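Local coordinates for protein taurine dioxygenase (Burkholderia xenovorans, PDB 5KEU) that probably acts as an iron- and 2-oxoglutarate-dependent dioxygenase of the TfdA/TauD family, and here carries magnesium in its metal site, at residues L206-P211 with V294-V299; A128-P133 with L200-P205. All coordinates share one frame; numbering follows the deposited sequence. Where two conformers were deposited one is given.

Interaction 1: residues L206-P211 with V294-V299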
loop_
_atom_site.group_PDB
_atom_site.type_symbol
_atom_site.label_atom_id
_atom_site.label_comp_id
_atom_site.label_asym_id
_atom_site.label_seq_id
_atom_site.Cartn_x
_atom_site.Cartn_y
_atom_site.Cartn_z
ATOM N N LEU B 206 -16.072 16.067 -11.587
ATOM C CA LEU B 206 -15.672 14.780 -11.031
ATOM C C LEU B 206 -14.656 14.090 -11.927
ATOM O O LEU B 206 -13.861 13.278 -11.448
ATOM C CB LEU B 206 -16.886 13.870 -10.836
ATOM C CG LEU B 206 -17.657 13.903 -9.525
ATOM C CD1 LEU B 206 -18.528 12.646 -9.420
ATOM C CD2 LEU B 206 -16.697 13.973 -8.352
ATOM N N VAL B 207 -14.668 14.401 -13.225
ATOM C CA VAL B 207 -13.729 13.844 -14.186
ATOM C C VAL B 207 -12.935 15.003 -14.760
ATOM O O VAL B 207 -13.493 15.853 -15.462
ATOM C CB VAL B 207 -14.443 13.075 -15.305
ATOM C CG1 VAL B 207 -13.438 12.644 -16.373
ATOM C CG2 VAL B 207 -15.175 11.890 -14.705
ATOM N N ARG B 208 -11.641 15.058 -14.466
ATOM C CA ARG B 208 -10.815 16.150 -14.972
ATOM C C ARG B 208 -10.090 15.717 -16.234
ATOM O O ARG B 208 -9.442 14.664 -16.246
ATOM C CB ARG B 208 -9.792 16.596 -13.926
ATOM C CG ARG B 208 -9.023 17.806 -14.412
ATOM C CD ARG B 208 -7.917 18.210 -13.436
ATOM N NE ARG B 208 -7.158 19.306 -14.033
ATOM C CZ ARG B 208 -6.257 20.043 -13.393
ATOM N NH1 ARG B 208 -5.991 19.808 -12.111
ATOM N NH2 ARG B 208 -5.624 21.010 -14.050
ATOM N N VAL B 209 -10.167 16.541 -17.282
ATOM C CA VAL B 209 -9.468 16.248 -18.527
ATOM C C VAL B 209 -8.052 16.808 -18.437
ATOM O O VAL B 209 -7.857 18.030 -18.375
ATOM C CB VAL B 209 -10.216 16.819 -19.738
ATOM C CG1 VAL B 209 -9.413 16.553 -21.012
ATOM C CG2 VAL B 209 -11.604 16.205 -19.807
ATOM N N HIS B 210 -7.069 15.907 -18.465
ATOM C CA HIS B 210 -5.679 16.281 -18.226
ATOM C C HIS B 210 -5.205 17.246 -19.307
ATOM O O HIS B 210 -5.329 16.940 -20.504
ATOM C CB HIS B 210 -4.790 15.035 -18.199
ATOM C CG HIS B 210 -3.415 15.282 -17.656
ATOM N ND1 HIS B 210 -2.464 16.019 -18.330
ATOM C CD2 HIS B 210 -2.823 14.860 -16.511
ATOM C CE1 HIS B 210 -1.351 16.045 -17.620
ATOM N NE2 HIS B 210 -1.544 15.356 -16.510
ATOM N N PRO B 211 -4.673 18.414 -18.937
ATOM C CA PRO B 211 -4.368 19.438 -19.957
ATOM C C PRO B 211 -3.188 19.103 -20.862
ATOM O O PRO B 211 -3.064 19.720 -21.926
ATOM C CB PRO B 211 -4.091 20.699 -19.122
ATOM C CG PRO B 211 -3.675 20.186 -17.772
ATOM C CD PRO B 211 -4.473 18.908 -17.562
ATOM N N VAL B 294 2.403 26.061 -9.518
ATOM C CA VAL B 294 1.083 26.646 -9.765
ATOM C C VAL B 294 0.376 25.927 -10.904
ATOM O O VAL B 294 0.926 25.767 -12.000
ATOM C CB VAL B 294 1.222 28.149 -10.077
ATOM C CG1 VAL B 294 -0.115 28.724 -10.550
ATOM C CG2 VAL B 294 1.718 28.903 -8.851
ATOM N N GLY B 295 -0.884 25.545 -10.667
ATOM C CA GLY B 295 -1.675 24.838 -11.648
ATOM C C GLY B 295 -2.709 25.720 -12.333
ATOM O O GLY B 295 -2.937 26.868 -11.979
ATOM N N ASP B 296 -3.321 25.160 -13.366
ATOM C CA ASP B 296 -4.364 25.833 -14.117
ATOM C C ASP B 296 -5.732 25.428 -13.571
ATOM O O ASP B 296 -5.848 24.576 -12.689
ATOM C CB ASP B 296 -4.222 25.510 -15.601
ATOM C CG ASP B 296 -4.176 24.016 -15.880
ATOM O OD1 ASP B 296 -4.442 23.638 -17.042
ATOM O OD2 ASP B 296 -3.877 23.221 -14.957
ATOM N N VAL B 297 -6.786 26.035 -14.098
ATOM C CA VAL B 297 -8.134 25.692 -13.625
ATOM C C VAL B 297 -8.567 24.382 -14.285
ATOM O O VAL B 297 -8.439 24.249 -15.516
ATOM C CB VAL B 297 -9.111 26.822 -13.941
ATOM C CG1 VAL B 297 -10.521 26.467 -13.449
ATOM C CG2 VAL B 297 -8.621 28.136 -13.285
ATOM N N PRO B 298 -9.079 23.407 -13.529
ATOM C CA PRO B 298 -9.535 22.155 -14.150
ATOM C C PRO B 298 -10.701 22.368 -15.099
ATOM O O PRO B 298 -11.498 23.298 -14.953
ATOM C CB PRO B 298 -9.964 21.293 -12.952
ATOM C CG PRO B 298 -9.141 21.827 -11.795
ATOM C CD PRO B 298 -9.067 23.317 -12.055
ATOM N N VAL B 299 -10.813 21.449 -16.055
ATOM C CA VAL B 299 -11.897 21.407 -17.024
ATOM C C VAL B 299 -12.440 19.985 -17.083
ATOM O O VAL B 299 -11.658 19.028 -17.088
ATOM C CB VAL B 299 -11.390 21.843 -18.412
ATOM C CG1 VAL B 299 -12.519 21.946 -19.341
ATOM C CG2 VAL B 299 -10.616 23.167 -18.314
HETATM O O HOH W 1 -8.185 20.058 -16.551
HETATM O O HOH W 2 -6.939 22.462 -16.804
HETATM O O HOH W 3 -4.658 22.337 -11.517
#
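R208 reaches across to the 294-299 loop with an extended side chain, CG anti to the backbone N (chi1 -175°) and every later bond out to NE also near trans, which carries its guanidinium as far as D296. R208 NH2 forms a salt bridge with D296 OD2 at 3.0 Å in one of two modelled conformers of the aspartate. The carboxylate lies at the edge of the guanidinium, close to its plane, but the two flat groups are turned 45° against each other. One face of the guanidinium rests on the P298 ring: P298 CG stands 3.6 Å above the plane over its centre, while P298 CB meets R208 NE, also at 3.6 Å. Behind this side chain the backbones join by one direct, almost linear bond, V209 N to V299 O at 2.9 Å. P211 CG lies beside the same carboxylate, 3.6 Å from D296 OD1.

The strand belongs to an antiparallel sheet, where residues 200-209 also pair with strands 216-218 and 307-310; the irregular 294-299 segment lies on the way from strand 287-293 to strand 307-310 and is fastened to the strand's end.

Ordered waters bridge polar atoms of the two segments. Water 1 accepts from R208 NE (2.8 Å) and V299 N and donates to V209 O, continuing the backbone link beyond the direct bond. Water 3 accepts from R208 NH1 and donates to D296 O, linking the arginine also to the aspartate's backbone carbonyl. Further out, Y219 OH receives a weak hydrogen bond from R208 NH1, and S306 OG is weakly bonded to P298 O.

Interaction 2: residues A128-P133 with L200-P205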
loop_
_atom_site.group_PDB
_atom_site.type_symbol
_atom_site.label_atom_id
_atom_site.label_comp_id
_atom_site.label_asym_id
_atom_site.label_seq_id
_atom_site.Cartn_x
_atom_site.Cartn_y
_atom_site.Cartn_z
ATOM N N ALA B 128 -9.485 22.010 -2.726
ATOM C CA ALA B 128 -10.495 22.985 -2.327
ATOM C C ALA B 128 -10.332 24.317 -3.047
ATOM O O ALA B 128 -11.250 25.140 -2.985
ATOM C CB ALA B 128 -10.472 23.235 -0.810
ATOM N N ALA B 129 -9.200 24.555 -3.708
ATOM C CA ALA B 129 -8.960 25.825 -4.381
ATOM C C ALA B 129 -9.349 25.744 -5.852
ATOM O O ALA B 129 -9.478 24.670 -6.432
ATOM C CB ALA B 129 -7.498 26.240 -4.278
ATOM N N LEU B 130 -9.505 26.919 -6.461
ATOM C CA LEU B 130 -9.939 26.974 -7.853
ATOM C C LEU B 130 -8.901 26.364 -8.786
ATOM O O LEU B 130 -9.254 25.680 -9.753
ATOM C CB LEU B 130 -10.223 28.427 -8.249
ATOM C CG LEU B 130 -10.650 28.597 -9.719
ATOM C CD1 LEU B 130 -11.895 27.784 -10.068
ATOM C CD2 LEU B 130 -10.866 30.089 -10.033
ATOM N N ASN B 131 -7.617 26.611 -8.525
ATOM C CA ASN B 131 -6.535 26.108 -9.373
ATOM C C ASN B 131 -5.553 25.328 -8.507
ATOM O O ASN B 131 -4.538 25.869 -8.044
ATOM C CB ASN B 131 -5.839 27.241 -10.130
ATOM C CG ASN B 131 -5.277 28.300 -9.218
ATOM O OD1 ASN B 131 -5.913 28.689 -8.240
ATOM N ND2 ASN B 131 -4.058 28.756 -9.515
ATOM N N PRO B 132 -5.827 24.051 -8.257
ATOM C CA PRO B 132 -4.902 23.266 -7.440
ATOM C C PRO B 132 -3.555 23.165 -8.127
ATOM O O PRO B 132 -3.466 23.225 -9.366
ATOM C CB PRO B 132 -5.593 21.897 -7.333
ATOM C CG PRO B 132 -7.076 22.175 -7.704
ATOM C CD PRO B 132 -7.003 23.283 -8.709
ATOM N N PRO B 133 -2.471 23.059 -7.358
ATOM C CA PRO B 133 -1.138 22.979 -7.969
ATOM C C PRO B 133 -1.033 21.750 -8.858
ATOM O O PRO B 133 -1.611 20.704 -8.566
ATOM C CB PRO B 133 -0.193 22.890 -6.762
ATOM C CG PRO B 133 -1.059 22.390 -5.625
ATOM C CD PRO B 133 -2.411 23.021 -5.884
ATOM N N LEU B 200 -12.357 27.497 2.226
ATOM C CA LEU B 200 -12.114 27.367 0.796
ATOM C C LEU B 200 -13.136 26.385 0.243
ATOM O O LEU B 200 -13.262 25.281 0.775
ATOM C CB LEU B 200 -10.693 26.843 0.560
ATOM C CG LEU B 200 -9.834 27.321 -0.602
ATOM C CD1 LEU B 200 -9.707 28.817 -0.600
ATOM C CD2 LEU B 200 -8.459 26.680 -0.472
ATOM N N VAL B 201 -13.889 26.787 -0.787
ATOM C CA VAL B 201 -14.911 25.920 -1.382
ATOM C C VAL B 201 -14.882 26.105 -2.893
ATOM O O VAL B 201 -15.019 27.227 -3.386
ATOM C CB VAL B 201 -16.327 26.223 -0.839
ATOM C CG1 VAL B 201 -17.334 25.236 -1.396
ATOM C CG2 VAL B 201 -16.362 26.211 0.695
ATOM N N THR B 202 -14.739 25.006 -3.631
ATOM C CA THR B 202 -14.666 25.071 -5.084
ATOM C C THR B 202 -15.468 23.920 -5.674
ATOM O O THR B 202 -15.451 22.807 -5.142
ATOM C CB THR B 202 -13.202 25.013 -5.592
ATOM O OG1 THR B 202 -12.479 26.153 -5.112
ATOM C CG2 THR B 202 -13.144 24.993 -7.136
ATOM N N GLU B 203 -16.173 24.193 -6.765
ATOM C CA GLU B 203 -16.847 23.143 -7.521
ATOM C C GLU B 203 -15.947 22.696 -8.671
ATOM O O GLU B 203 -15.601 23.499 -9.541
ATOM C CB GLU B 203 -18.198 23.633 -8.043
ATOM C CG GLU B 203 -19.013 22.540 -8.737
ATOM C CD GLU B 203 -20.255 23.098 -9.423
ATOM O OE1 GLU B 203 -21.194 23.514 -8.710
ATOM O OE2 GLU B 203 -20.265 23.137 -10.668
ATOM N N HIS B 204 -15.560 21.422 -8.665
ATOM C CA HIS B 204 -14.715 20.837 -9.691
ATOM C C HIS B 204 -15.488 19.790 -10.471
ATOM O O HIS B 204 -16.445 19.201 -9.953
ATOM C CB HIS B 204 -13.479 20.158 -9.069
ATOM C CG HIS B 204 -12.458 21.111 -8.537
ATOM N ND1 HIS B 204 -11.795 22.023 -9.334
ATOM C CD2 HIS B 204 -11.968 21.277 -7.287
ATOM C CE1 HIS B 204 -10.935 22.704 -8.597
ATOM N NE2 HIS B 204 -11.018 22.266 -7.350
ATOM N N PRO B 205 -15.090 19.506 -11.713
ATOM C CA PRO B 205 -15.622 18.315 -12.382
ATOM C C PRO B 205 -15.189 17.065 -11.631
ATOM O O PRO B 205 -14.093 17.010 -11.069
ATOM C CB PRO B 205 -14.981 18.372 -13.771
ATOM C CG PRO B 205 -13.687 19.109 -13.534
ATOM C CD PRO B 205 -14.061 20.181 -12.528
#
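H204 points its imidazole at the 128-133 loop from strand 200-209. From CB, the bond to CG runs anti to the carbonyl carbon (chi1 -72°), and the ring then extends toward the backbone of A129 and L130. H204 CE1 lies 3.3 Å from A129 O and 3.6 Å from L130 O, the latter in the ring plane at its edge. NE2 gives a weak hydrogen bond to A129 O, 3.0 Å long but bent to 126° at the hydrogen, and makes a second weak one to T127 O just before the loop segment. ND1 is held by S306 OG through a hydrogen bond, so both ring nitrogens are engaged and the imidazole's rotation is probably fixed. The T202 methyl, CG2, lies 3.4 Å above one face, offset toward the rim, and P132 CG approaches NE2 obliquely at 4.0 Å. H177 of the neighbouring strand 174-179 adds an edge-to-face ring contact.

T202 makes the short bond of the contact. Its OG1 donates to A128 O at 2.7 Å, arriving from above the carbonyl plane, 44° out of it, rather than along a lone pair. With CG2 anti to the backbone N, the methyl is left to pack on A129 O and the L130 backbone.

At the start of the strand L200 supplies the apolar part: its CB meets A128 CB, and CD2 lies 4.0 Å from A129 CB. L200 also touches A316 and A319 of helix 313-322. L200, T202 and H204, alternating along the strand, thus present one face to the loop that carries D125; with H123 and H273, D125 matches the His-X-Asp...His metal motif of this family's double-stranded β-helix (cupin) fold.

Interactions 1 and 2 follow one another along strand 200-209, their centres 10 Å apart: its first half holds the 128-133 loop, its end the 294-299 loop. The two loops also touch directly. P298 CD lies 3.3 Å from L130 O, and a weak hydrogen bond runs from N131 ND2 to G295 O. P298, whose CG packs against H204 ND1 at 3.6 Å, and S306 serve both contacts. Interaction 2 is nearer the metal site: the P132 side chain is about 6 Å from that of the magnesium ligand D125, and the A128 side chain about 6 Å from that of the ligand N323, whereas the R208 side chain is about 10 Å from that of D125.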